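Local coordinates for disease resistance protein RRS1 (Arabidopsis thaliana, PDB 5W3X) that binds the W-box DNA element through its WRKY domain, the part modelled here, and acts as a resistance protein against fungal and bacterial pathogens, at residues Trp20-Tyr25 with Ser72-Pro77; Leu31-Pro36 with Arg58-Ser63; Gly38-Ala43 with Lys54-Ser59. All coordinates share one frame; numbering follows the deposited sequence.

Contact 1 (Trp20-Tyr25 with Ser72-Pro77); sequences WTWRKY and SEHNHP. With ZN (zinc ion), chain G.
The indole of Trp20 lies flat against the imidazole of His74. Its six-membered ring and the histidine ring form a face-to-face stack with centroids 3.6 Å apart and planes within 3° of parallel, and the two side chains run past each other in opposite directions. His74 NE2 sits over the CD2-CG side of the indole, 3.3 Å from Trp20 CD2, while His74 CB reaches over the six-membered ring as a CH-pi contact. In both residues CG lies anti to the carbonyl carbon, a setting compatible with the stack. Stacking leaves the rim of the imidazole for its other partners. ND1 binds the zinc ion at 2.2 Å, and the NE2 side of the edge is turned toward the face of Trp22, in an offset edge-to-face pair with planes at 68°; Trp22 CH2 comes to 3.4 Å from His74 NE2.

His76 completes the aromatic cluster. Its CG stands between the backbone N and the carbonyl carbon (chi1 58°), a setting that carries NE2 back to the zinc ion at 2.1 Å. Trp20 and His76 make an offset edge-to-face pair, the edge of Trp20 toward the face of His76, and Trp20 CZ3 also meets His76 O, which lies near the indole plane. On the far side of the imidazole, ND1 donates to Pro77 O at 3.0 Å, a bond that helps fix the rotation of the metal-binding ring.

Cys42 and Cys50 supply the other two ligands of this C2H2-type zinc site. Residues 72-77 form the loop after strand 66-71. Trp20 lies just ahead of outermost strand 22-28, which opens with the family's Trp22-Tyr25 signature, meets another protein's chain through Lys24 and Tyr25, and pairs with strand 37-42.

Contact 2 (Leu31-Pro36 with Arg58-Ser63); sequences LGSRFP and RSETDS
Two loops at one end of the four-stranded antiparallel WRKY sheet meet here, and the carboxylate of Glu60 links its loop to the backbone of Arg34 in the other. Arg34 N donates to Glu60 OE1 at 2.7 Å in a fairly straight bond, 163° at the hydrogen, arriving on the syn side but 31° out of the carboxylate plane. Glu60 reaches it with CG anti to its backbone N and a bend at chi2 that turns the acid back toward residues 32-34. The side chain of Arg34 crosses that of Glu60 at about a right angle, bending at chi3. This puts its NH1 beside Glu60 O, where it makes a weak hydrogen bond with the carbonyl oxygen near the guanidinium plane. The same NH1 is 3.8 Å from Glu60 OE1, a long salt bridge, so the peptide N-H is probably the firmer of the two holds.

Ser33 OG, anti to the backbone N, donates to Phe35 O at 3.0 Å, in the carbonyl plane and on a lone pair; Gln57 NE2 adds weak hydrogen bonds to both oxygens. Where strand 37-42 begins and strand 53-58 ends, a water takes over from direct pairing: it donates to Pro36 O and accepts from Arg58 N, satisfying both backbone groups. Glu60 OE2 has a further weak, long ion pair with a basic side chain of a neighbouring chain, another protein, which also hydrogen-bonds to Gly32 N and to the backbone of Arg34.

Between these polar links the Phe35 ring is sandwiched. Arg34 CB lies offset over one face, and over the opposite face Arg58 CG stands 3.8 Å from the ring centroid and only 6° off its normal, a CH-pi contact.

Contact 3 (Gly38-Ala43 with Lys54-Ser59); sequences GYYRCA and KQVQRS. With ZN (zinc ion), chain G.
Strands 38-42 and 54-58 run antiparallel as the two inner strands of the WRKY sheet, with axes 4.9 Å apart at closest and directions 156° from each other. Gly38 with Val56 and Tyr40 with Lys54 are hydrogen-bonded pairs, each joined by reciprocal N-H...O bonds of 2.9 Å; Tyr39 with Gln55 is the non-hydrogen-bonded pair between them. A CA-H...O contact from Gln55 CA to Gly38 O, 3.3 Å, supplements this ladder.

Tyr40, Lys54 and Val56 point to one face. Lys54 CG takes the position between backbone N and carbonyl carbon (chi1 76°) and lies 3.8 Å from Tyr40 CB; beyond CG the chain runs out extended. Val56 CG2 meets Tyr40 CE1 at 4.0 Å, and the same edge of the Tyr40 ring lies close to Gly38, with CE1 4.4 Å from Gly38 CA. On the other face, Gln55 bends at chi2 and its OE1 approaches Tyr39 CD2, the amide and ring planes 78° apart; the approach is short and its exact geometry doubtful.

The lysine ammonium ends among acids and aromatics: salt bridges to Asp18 and Glu16, a cation-pi contact with Trp22 and at most a weak attraction to the Tyr40 ring. Further along strand 38-42, Cys42 SG binds the zinc ion at 2.3 Å. Because Cys42 ends the strand that pairs with 54-58, the metal site and the central pairing are probably coupled, while the acids probably offset the charge of the buried lysine.

How the contacts relate
Contacts 1 and 3 converge on the zinc ion: His74 and His76 come from contact 1 and Cys42 from contact 3, with Cys50 completing the site. Their centres are about 11 Å apart, and adjacent strands join them directly, Tyr25 N lying 2.6 Å from Tyr39 O and Arg23 N 3.0 Å from Arg41 O. Contact 2 lies on the other side of the chain's centre, its own centre about 25 Å from that of contact 1; the two do not touch, their nearest atoms being about 8 Å apart. Contact 3 bridges them: it shares Arg58 and Ser59 with contact 2, the centres about 14 Å apart.

Contact 1 (Trp20-Tyr25 with Ser72-Pro77)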
loop_
_atom_site.group_PDB
_atom_site.type_symbol
_atom_site.label_atom_id
_atom_site.label_comp_id
_atom_site.label_asym_id
_atom_site.label_seq_id
_atom_site.Cartn_x
_atom_site.Cartn_y
_atom_site.Cartn_z
ATOM N N TRP B 20 -30.004 -2.216 -1.197
ATOM C CA TRP B 20 -29.169 -1.385 -2.060
ATOM C C TRP B 20 -28.172 -2.159 -2.922
ATOM O O TRP B 20 -28.043 -3.375 -2.801
ATOM C CB TRP B 20 -28.418 -0.378 -1.198
ATOM C CG TRP B 20 -29.315 0.328 -0.241
ATOM C CD1 TRP B 20 -29.568 -0.022 1.053
ATOM C CD2 TRP B 20 -30.096 1.498 -0.502
ATOM N NE1 TRP B 20 -30.450 0.865 1.619
ATOM C CE2 TRP B 20 -30.788 1.809 0.686
ATOM C CE3 TRP B 20 -30.271 2.316 -1.621
ATOM C CZ2 TRP B 20 -31.644 2.905 0.785
ATOM C CZ3 TRP B 20 -31.121 3.402 -1.521
ATOM C CH2 TRP B 20 -31.795 3.687 -0.327
ATOM N N THR B 21 -27.484 -1.436 -3.803
ATOM C CA THR B 21 -26.453 -2.011 -4.661
ATOM C C THR B 21 -25.076 -1.437 -4.327
ATOM O O THR B 21 -24.934 -0.236 -4.090
ATOM C CB THR B 21 -26.755 -1.772 -6.150
ATOM O OG1 THR B 21 -27.042 -0.385 -6.364
ATOM C CG2 THR B 21 -27.945 -2.609 -6.587
ATOM N N TRP B 22 -24.070 -2.310 -4.312
ATOM C CA TRP B 22 -22.748 -1.971 -3.795
ATOM C C TRP B 22 -21.606 -2.430 -4.706
ATOM O O TRP B 22 -21.738 -3.419 -5.421
ATOM C CB TRP B 22 -22.570 -2.593 -2.413
ATOM C CG TRP B 22 -23.660 -2.231 -1.433
ATOM C CD1 TRP B 22 -24.759 -2.980 -1.124
ATOM C CD2 TRP B 22 -23.744 -1.049 -0.624
ATOM N NE1 TRP B 22 -25.526 -2.335 -0.187
ATOM C CE2 TRP B 22 -24.925 -1.149 0.139
ATOM C CE3 TRP B 22 -22.942 0.085 -0.476
ATOM C CZ2 TRP B 22 -25.320 -0.161 1.035
ATOM C CZ3 TRP B 22 -23.337 1.065 0.416
ATOM C CH2 TRP B 22 -24.514 0.936 1.159
ATOM N N ARG B 23 -20.498 -1.689 -4.683
ATOM C CA ARG B 23 -19.257 -2.090 -5.355
ATOM C C ARG B 23 -18.133 -2.116 -4.310
ATOM O O ARG B 23 -18.227 -1.463 -3.277
ATOM C CB ARG B 23 -18.900 -1.146 -6.508
ATOM C CG ARG B 23 -19.986 -1.035 -7.585
ATOM C CD ARG B 23 -20.210 -2.343 -8.350
ATOM N NE ARG B 23 -21.555 -2.366 -8.925
ATOM C CZ ARG B 23 -21.871 -1.843 -10.104
ATOM N NH1 ARG B 23 -20.936 -1.265 -10.843
ATOM N NH2 ARG B 23 -23.119 -1.896 -10.551
ATOM N N LYS B 24 -17.084 -2.882 -4.580
ATOM C CA LYS B 24 -16.004 -3.076 -3.620
ATOM C C LYS B 24 -15.105 -1.842 -3.468
ATOM O O LYS B 24 -14.828 -1.128 -4.439
ATOM C CB LYS B 24 -15.167 -4.275 -4.039
ATOM C CG LYS B 24 -14.541 -5.024 -2.885
ATOM C CD LYS B 24 -15.596 -5.574 -1.949
ATOM C CE LYS B 24 -14.968 -6.283 -0.762
ATOM N NZ LYS B 24 -14.238 -7.527 -1.151
ATOM N N TYR B 25 -14.648 -1.599 -2.247
ATOM C CA TYR B 25 -13.683 -0.538 -1.989
ATOM C C TYR B 25 -12.396 -1.130 -1.407
ATOM O O TYR B 25 -11.285 -0.710 -1.743
ATOM C CB TYR B 25 -14.262 0.500 -1.030
ATOM C CG TYR B 25 -13.313 1.646 -0.716
ATOM C CD1 TYR B 25 -12.416 1.568 0.346
ATOM C CD2 TYR B 25 -13.301 2.798 -1.504
ATOM C CE1 TYR B 25 -11.544 2.621 0.625
ATOM C CE2 TYR B 25 -12.438 3.843 -1.236
ATOM C CZ TYR B 25 -11.565 3.756 -0.170
ATOM O OH TYR B 25 -10.708 4.805 0.088
ATOM N N SER B 72 -23.278 7.361 6.059
ATOM C CA SER B 72 -23.925 8.313 5.151
ATOM C C SER B 72 -25.180 7.734 4.496
ATOM O O SER B 72 -25.364 6.522 4.402
ATOM C CB SER B 72 -22.950 8.801 4.075
ATOM N N GLU B 73 -26.044 8.624 4.031
ATOM C CA GLU B 73 -27.346 8.226 3.517
ATOM C C GLU B 73 -27.321 8.197 1.999
ATOM O O GLU B 73 -26.608 8.977 1.369
ATOM C CB GLU B 73 -28.437 9.182 4.020
ATOM C CG GLU B 73 -28.444 9.403 5.539
ATOM C CD GLU B 73 -27.320 10.311 6.034
ATOM O OE1 GLU B 73 -26.557 10.835 5.193
ATOM O OE2 GLU B 73 -27.188 10.481 7.265
ATOM N N HIS B 74 -28.096 7.294 1.413
ATOM C CA HIS B 74 -28.241 7.269 -0.035
ATOM C C HIS B 74 -28.995 8.510 -0.503
ATOM O O HIS B 74 -29.950 8.935 0.145
ATOM C CB HIS B 74 -28.968 6.004 -0.480
ATOM C CG HIS B 74 -28.198 4.746 -0.233
ATOM N ND1 HIS B 74 -27.422 4.148 -1.203
ATOM C CD2 HIS B 74 -28.091 3.967 0.869
ATOM C CE1 HIS B 74 -26.870 3.054 -0.709
ATOM N NE2 HIS B 74 -27.260 2.921 0.546
ATOM N N ASN B 75 -28.554 9.101 -1.610
ATOM C CA ASN B 75 -29.237 10.269 -2.175
ATOM C C ASN B 75 -30.088 9.891 -3.378
ATOM O O ASN B 75 -30.166 10.631 -4.356
ATOM C CB ASN B 75 -28.226 11.359 -2.562
ATOM C CG ASN B 75 -27.293 10.935 -3.696
ATOM O OD1 ASN B 75 -27.305 9.784 -4.139
ATOM N ND2 ASN B 75 -26.467 11.871 -4.159
ATOM N N HIS B 76 -30.738 8.738 -3.295
ATOM C CA HIS B 76 -31.550 8.227 -4.395
ATOM C C HIS B 76 -32.444 7.104 -3.874
ATOM O O HIS B 76 -32.135 6.498 -2.849
ATOM C CB HIS B 76 -30.657 7.727 -5.529
ATOM C CG HIS B 76 -29.707 6.655 -5.105
ATOM N ND1 HIS B 76 -30.023 5.315 -5.168
ATOM C CD2 HIS B 76 -28.460 6.725 -4.582
ATOM C CE1 HIS B 76 -29.006 4.606 -4.714
ATOM N NE2 HIS B 76 -28.044 5.437 -4.357
ATOM N N PRO B 77 -33.563 6.830 -4.567
ATOM C CA PRO B 77 -34.442 5.751 -4.102
ATOM C C PRO B 77 -33.796 4.375 -4.224
ATOM O O PRO B 77 -32.770 4.238 -4.889
ATOM C CB PRO B 77 -35.661 5.863 -5.031
ATOM C CG PRO B 77 -35.154 6.577 -6.248
ATOM C CD PRO B 77 -34.124 7.540 -5.732
HETATM ZN ZN ZN G . -26.448 5.030 -2.996
#

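Contact 2 (Leu31-Pro36 with Arg58-Ser63)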
loop_
_atom_site.group_PDB
_atom_site.type_symbol
_atom_site.label_atom_id
_atom_site.label_comp_id
_atom_site.label_asym_id
_atom_site.label_seq_id
_atom_site.Cartn_x
_atom_site.Cartn_y
_atom_site.Cartn_z
ATOM N N LEU B 31 -5.915 -5.796 12.654
ATOM C CA LEU B 31 -5.311 -5.970 13.972
ATOM C C LEU B 31 -6.259 -6.667 14.930
ATOM O O LEU B 31 -7.388 -6.227 15.115
ATOM C CB LEU B 31 -4.923 -4.610 14.558
ATOM C CG LEU B 31 -3.735 -4.442 15.515
ATOM C CD1 LEU B 31 -3.977 -3.258 16.475
ATOM C CD2 LEU B 31 -3.380 -5.700 16.272
ATOM N N GLY B 32 -5.794 -7.760 15.527
ATOM C CA GLY B 32 -6.517 -8.418 16.603
ATOM C C GLY B 32 -7.683 -9.287 16.166
ATOM O O GLY B 32 -8.371 -9.867 17.007
ATOM N N SER B 33 -7.910 -9.401 14.861
ATOM C CA SER B 33 -9.056 -10.166 14.381
ATOM C C SER B 33 -8.657 -11.348 13.509
ATOM O O SER B 33 -7.700 -11.280 12.742
ATOM C CB SER B 33 -10.022 -9.260 13.607
ATOM O OG SER B 33 -11.160 -9.990 13.178
ATOM N N ARG B 34 -9.424 -12.424 13.612
ATOM C CA ARG B 34 -9.186 -13.605 12.800
ATOM C C ARG B 34 -9.839 -13.411 11.435
ATOM O O ARG B 34 -9.482 -14.076 10.466
ATOM C CB ARG B 34 -9.725 -14.860 13.503
ATOM C CG ARG B 34 -8.813 -15.341 14.634
ATOM C CD ARG B 34 -9.527 -16.081 15.751
ATOM N NE ARG B 34 -10.430 -17.126 15.286
ATOM C CZ ARG B 34 -11.720 -17.180 15.603
ATOM N NH1 ARG B 34 -12.257 -16.242 16.377
ATOM N NH2 ARG B 34 -12.475 -18.169 15.148
ATOM N N PHE B 35 -10.760 -12.458 11.358
ATOM C CA PHE B 35 -11.539 -12.266 10.142
ATOM C C PHE B 35 -11.294 -10.905 9.497
ATOM O O PHE B 35 -11.216 -9.890 10.188
ATOM C CB PHE B 35 -13.022 -12.439 10.449
ATOM C CG PHE B 35 -13.352 -13.756 11.080
ATOM C CD1 PHE B 35 -13.408 -14.905 10.311
ATOM C CD2 PHE B 35 -13.595 -13.849 12.440
ATOM C CE1 PHE B 35 -13.708 -16.130 10.884
ATOM C CE2 PHE B 35 -13.895 -15.073 13.024
ATOM C CZ PHE B 35 -13.950 -16.215 12.244
ATOM N N PRO B 36 -11.190 -10.887 8.160
ATOM C CA PRO B 36 -10.909 -9.668 7.401
ATOM C C PRO B 36 -12.112 -8.745 7.341
ATOM O O PRO B 36 -13.249 -9.201 7.484
ATOM C CB PRO B 36 -10.565 -10.199 6.009
ATOM C CG PRO B 36 -11.363 -11.440 5.900
ATOM C CD PRO B 36 -11.347 -12.055 7.278
ATOM N N ARG B 58 -16.975 -10.303 9.948
ATOM C CA ARG B 58 -17.394 -11.430 10.777
ATOM C C ARG B 58 -16.833 -11.258 12.188
ATOM O O ARG B 58 -15.660 -10.926 12.356
ATOM C CB ARG B 58 -16.935 -12.749 10.145
ATOM C CG ARG B 58 -17.223 -14.007 10.959
ATOM C CD ARG B 58 -18.019 -15.041 10.149
ATOM N NE ARG B 58 -17.644 -15.082 8.735
ATOM C CZ ARG B 58 -18.413 -15.594 7.775
ATOM N NH1 ARG B 58 -19.611 -16.081 8.076
ATOM N NH2 ARG B 58 -18.001 -15.602 6.511
ATOM N N SER B 59 -17.678 -11.444 13.197
ATOM C CA SER B 59 -17.297 -11.121 14.569
ATOM C C SER B 59 -16.211 -12.031 15.119
ATOM O O SER B 59 -16.276 -13.252 14.980
ATOM C CB SER B 59 -18.509 -11.182 15.495
ATOM O OG SER B 59 -18.108 -10.981 16.842
ATOM N N GLU B 60 -15.219 -11.419 15.754
ATOM C CA GLU B 60 -14.119 -12.153 16.365
ATOM C C GLU B 60 -14.630 -13.060 17.481
ATOM O O GLU B 60 -14.413 -14.271 17.457
ATOM C CB GLU B 60 -13.063 -11.183 16.906
ATOM C CG GLU B 60 -11.972 -11.832 17.737
ATOM C CD GLU B 60 -10.955 -12.586 16.900
ATOM O OE1 GLU B 60 -11.143 -12.677 15.668
ATOM O OE2 GLU B 60 -9.967 -13.092 17.476
ATOM N N THR B 61 -15.311 -12.460 18.454
ATOM C CA THR B 61 -15.785 -13.178 19.634
ATOM C C THR B 61 -16.800 -14.280 19.308
ATOM O O THR B 61 -16.639 -15.426 19.727
ATOM C CB THR B 61 -16.411 -12.202 20.650
ATOM O OG1 THR B 61 -17.457 -11.456 20.017
ATOM C CG2 THR B 61 -15.360 -11.231 21.171
ATOM N N ASP B 62 -17.842 -13.932 18.561
ATOM C CA ASP B 62 -18.837 -14.912 18.133
ATOM C C ASP B 62 -18.782 -15.099 16.619
ATOM O O ASP B 62 -19.279 -14.262 15.865
ATOM C CB ASP B 62 -20.241 -14.478 18.565
ATOM N N SER B 63 -18.185 -16.201 16.180
ATOM C CA SER B 63 -17.966 -16.459 14.755
ATOM C C SER B 63 -19.250 -16.558 13.929
ATOM O O SER B 63 -19.212 -16.529 12.697
ATOM C CB SER B 63 -17.154 -17.744 14.583
ATOM O OG SER B 63 -17.174 -18.178 13.234
HETATM O O HOH W 1 -14.999 -11.248 7.652
#

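Contact 3 (Gly38-Ala43 with Lys54-Ser59)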
loop_
_atom_site.group_PDB
_atom_site.type_symbol
_atom_site.label_atom_id
_atom_site.label_comp_id
_atom_site.label_asym_id
_atom_site.label_seq_id
_atom_site.Cartn_x
_atom_site.Cartn_y
_atom_site.Cartn_z
ATOM N N GLY B 38 -14.346 -6.126 5.018
ATOM C CA GLY B 38 -14.681 -5.739 3.659
ATOM C C GLY B 38 -15.281 -4.340 3.612
ATOM O O GLY B 38 -16.106 -3.977 4.456
ATOM N N TYR B 39 -14.851 -3.551 2.634
ATOM C CA TYR B 39 -15.311 -2.169 2.483
ATOM C C TYR B 39 -16.027 -2.013 1.153
ATOM O O TYR B 39 -15.470 -2.378 0.106
ATOM C CB TYR B 39 -14.146 -1.189 2.532
ATOM C CG TYR B 39 -13.306 -1.250 3.798
ATOM C CD1 TYR B 39 -12.419 -2.288 4.012
ATOM C CD2 TYR B 39 -13.364 -0.233 4.743
ATOM C CE1 TYR B 39 -11.616 -2.337 5.163
ATOM C CE2 TYR B 39 -12.577 -0.276 5.901
ATOM C CZ TYR B 39 -11.706 -1.319 6.098
ATOM O OH TYR B 39 -10.933 -1.336 7.248
ATOM N N TYR B 40 -17.230 -1.445 1.210
ATOM C CA TYR B 40 -18.101 -1.239 0.060
ATOM C C TYR B 40 -18.526 0.221 -0.001
ATOM O O TYR B 40 -18.582 0.902 1.024
ATOM C CB TYR B 40 -19.351 -2.126 0.139
ATOM C CG TYR B 40 -19.069 -3.600 0.228
ATOM C CD1 TYR B 40 -18.765 -4.189 1.449
ATOM C CD2 TYR B 40 -19.115 -4.411 -0.903
ATOM C CE1 TYR B 40 -18.501 -5.533 1.548
ATOM C CE2 TYR B 40 -18.852 -5.768 -0.811
ATOM C CZ TYR B 40 -18.544 -6.319 0.423
ATOM O OH TYR B 40 -18.276 -7.662 0.541
ATOM N N ARG B 41 -18.851 0.677 -1.208
ATOM C CA ARG B 41 -19.411 2.010 -1.451
ATOM C C ARG B 41 -20.562 1.808 -2.419
ATOM O O ARG B 41 -20.678 0.719 -2.978
ATOM C CB ARG B 41 -18.335 2.958 -1.992
ATOM C CG ARG B 41 -17.550 2.439 -3.212
ATOM C CD ARG B 41 -18.181 2.882 -4.543
ATOM N NE ARG B 41 -17.340 2.548 -5.689
ATOM C CZ ARG B 41 -17.789 2.381 -6.929
ATOM N NH1 ARG B 41 -19.081 2.489 -7.189
ATOM N NH2 ARG B 41 -16.943 2.084 -7.904
ATOM N N CYS B 42 -21.460 2.780 -2.565
ATOM C CA CYS B 42 -22.648 2.592 -3.407
ATOM C C CYS B 42 -22.368 2.458 -4.909
ATOM O O CYS B 42 -21.462 3.087 -5.446
ATOM C CB CYS B 42 -23.646 3.741 -3.208
ATOM S SG CYS B 42 -25.189 3.486 -4.149
ATOM N N ALA B 43 -23.167 1.646 -5.591
ATOM C CA ALA B 43 -23.027 1.497 -7.038
ATOM C C ALA B 43 -23.326 2.802 -7.781
ATOM O O ALA B 43 -22.962 2.952 -8.948
ATOM C CB ALA B 43 -23.934 0.389 -7.545
ATOM N N LYS B 54 -20.471 0.994 3.278
ATOM C CA LYS B 54 -20.678 0.022 4.343
ATOM C C LYS B 54 -19.454 -0.851 4.569
ATOM O O LYS B 54 -18.668 -1.096 3.657
ATOM C CB LYS B 54 -21.923 -0.834 4.069
ATOM C CG LYS B 54 -21.794 -1.920 3.024
ATOM C CD LYS B 54 -23.030 -2.821 3.072
ATOM C CE LYS B 54 -23.020 -3.884 1.989
ATOM N NZ LYS B 54 -24.221 -4.763 2.091
ATOM N N GLN B 55 -19.300 -1.277 5.821
ATOM C CA GLN B 55 -18.205 -2.123 6.260
ATOM C C GLN B 55 -18.760 -3.402 6.844
ATOM O O GLN B 55 -19.712 -3.374 7.624
ATOM C CB GLN B 55 -17.366 -1.412 7.318
ATOM C CG GLN B 55 -17.734 0.040 7.500
ATOM C CD GLN B 55 -17.073 0.890 6.463
ATOM O OE1 GLN B 55 -15.907 0.673 6.144
ATOM N NE2 GLN B 55 -17.809 1.839 5.902
ATOM N N VAL B 56 -18.150 -4.518 6.473
ATOM C CA VAL B 56 -18.639 -5.831 6.856
ATOM C C VAL B 56 -17.514 -6.654 7.460
ATOM O O VAL B 56 -16.460 -6.811 6.843
ATOM C CB VAL B 56 -19.214 -6.590 5.658
ATOM C CG1 VAL B 56 -19.638 -7.984 6.079
ATOM C CG2 VAL B 56 -20.378 -5.817 5.023
ATOM N N GLN B 57 -17.726 -7.169 8.668
ATOM C CA GLN B 57 -16.704 -7.981 9.316
ATOM C C GLN B 57 -17.311 -9.044 10.218
ATOM O O GLN B 57 -18.066 -8.725 11.136
ATOM C CB GLN B 57 -15.751 -7.098 10.122
ATOM C CG GLN B 57 -14.618 -7.878 10.777
ATOM C CD GLN B 57 -13.527 -6.982 11.314
ATOM O OE1 GLN B 57 -13.681 -5.759 11.369
ATOM N NE2 GLN B 57 -12.411 -7.585 11.713
ATOM N N ARG B 58 -16.975 -10.303 9.948
ATOM C CA ARG B 58 -17.394 -11.430 10.777
ATOM C C ARG B 58 -16.833 -11.258 12.188
ATOM O O ARG B 58 -15.660 -10.926 12.356
ATOM C CB ARG B 58 -16.935 -12.749 10.145
ATOM C CG ARG B 58 -17.223 -14.007 10.959
ATOM C CD ARG B 58 -18.019 -15.041 10.149
ATOM N NE ARG B 58 -17.644 -15.082 8.735
ATOM C CZ ARG B 58 -18.413 -15.594 7.775
ATOM N NH1 ARG B 58 -19.611 -16.081 8.076
ATOM N NH2 ARG B 58 -18.001 -15.602 6.511
ATOM N N SER B 59 -17.678 -11.444 13.197
ATOM C CA SER B 59 -17.297 -11.121 14.569
ATOM C C SER B 59 -16.211 -12.031 15.119
ATOM O O SER B 59 -16.276 -13.252 14.980
ATOM C CB SER B 59 -18.509 -11.182 15.495
ATOM O OG SER B 59 -18.108 -10.981 16.842
HETATM ZN ZN ZN G . -26.448 5.030 -2.996
#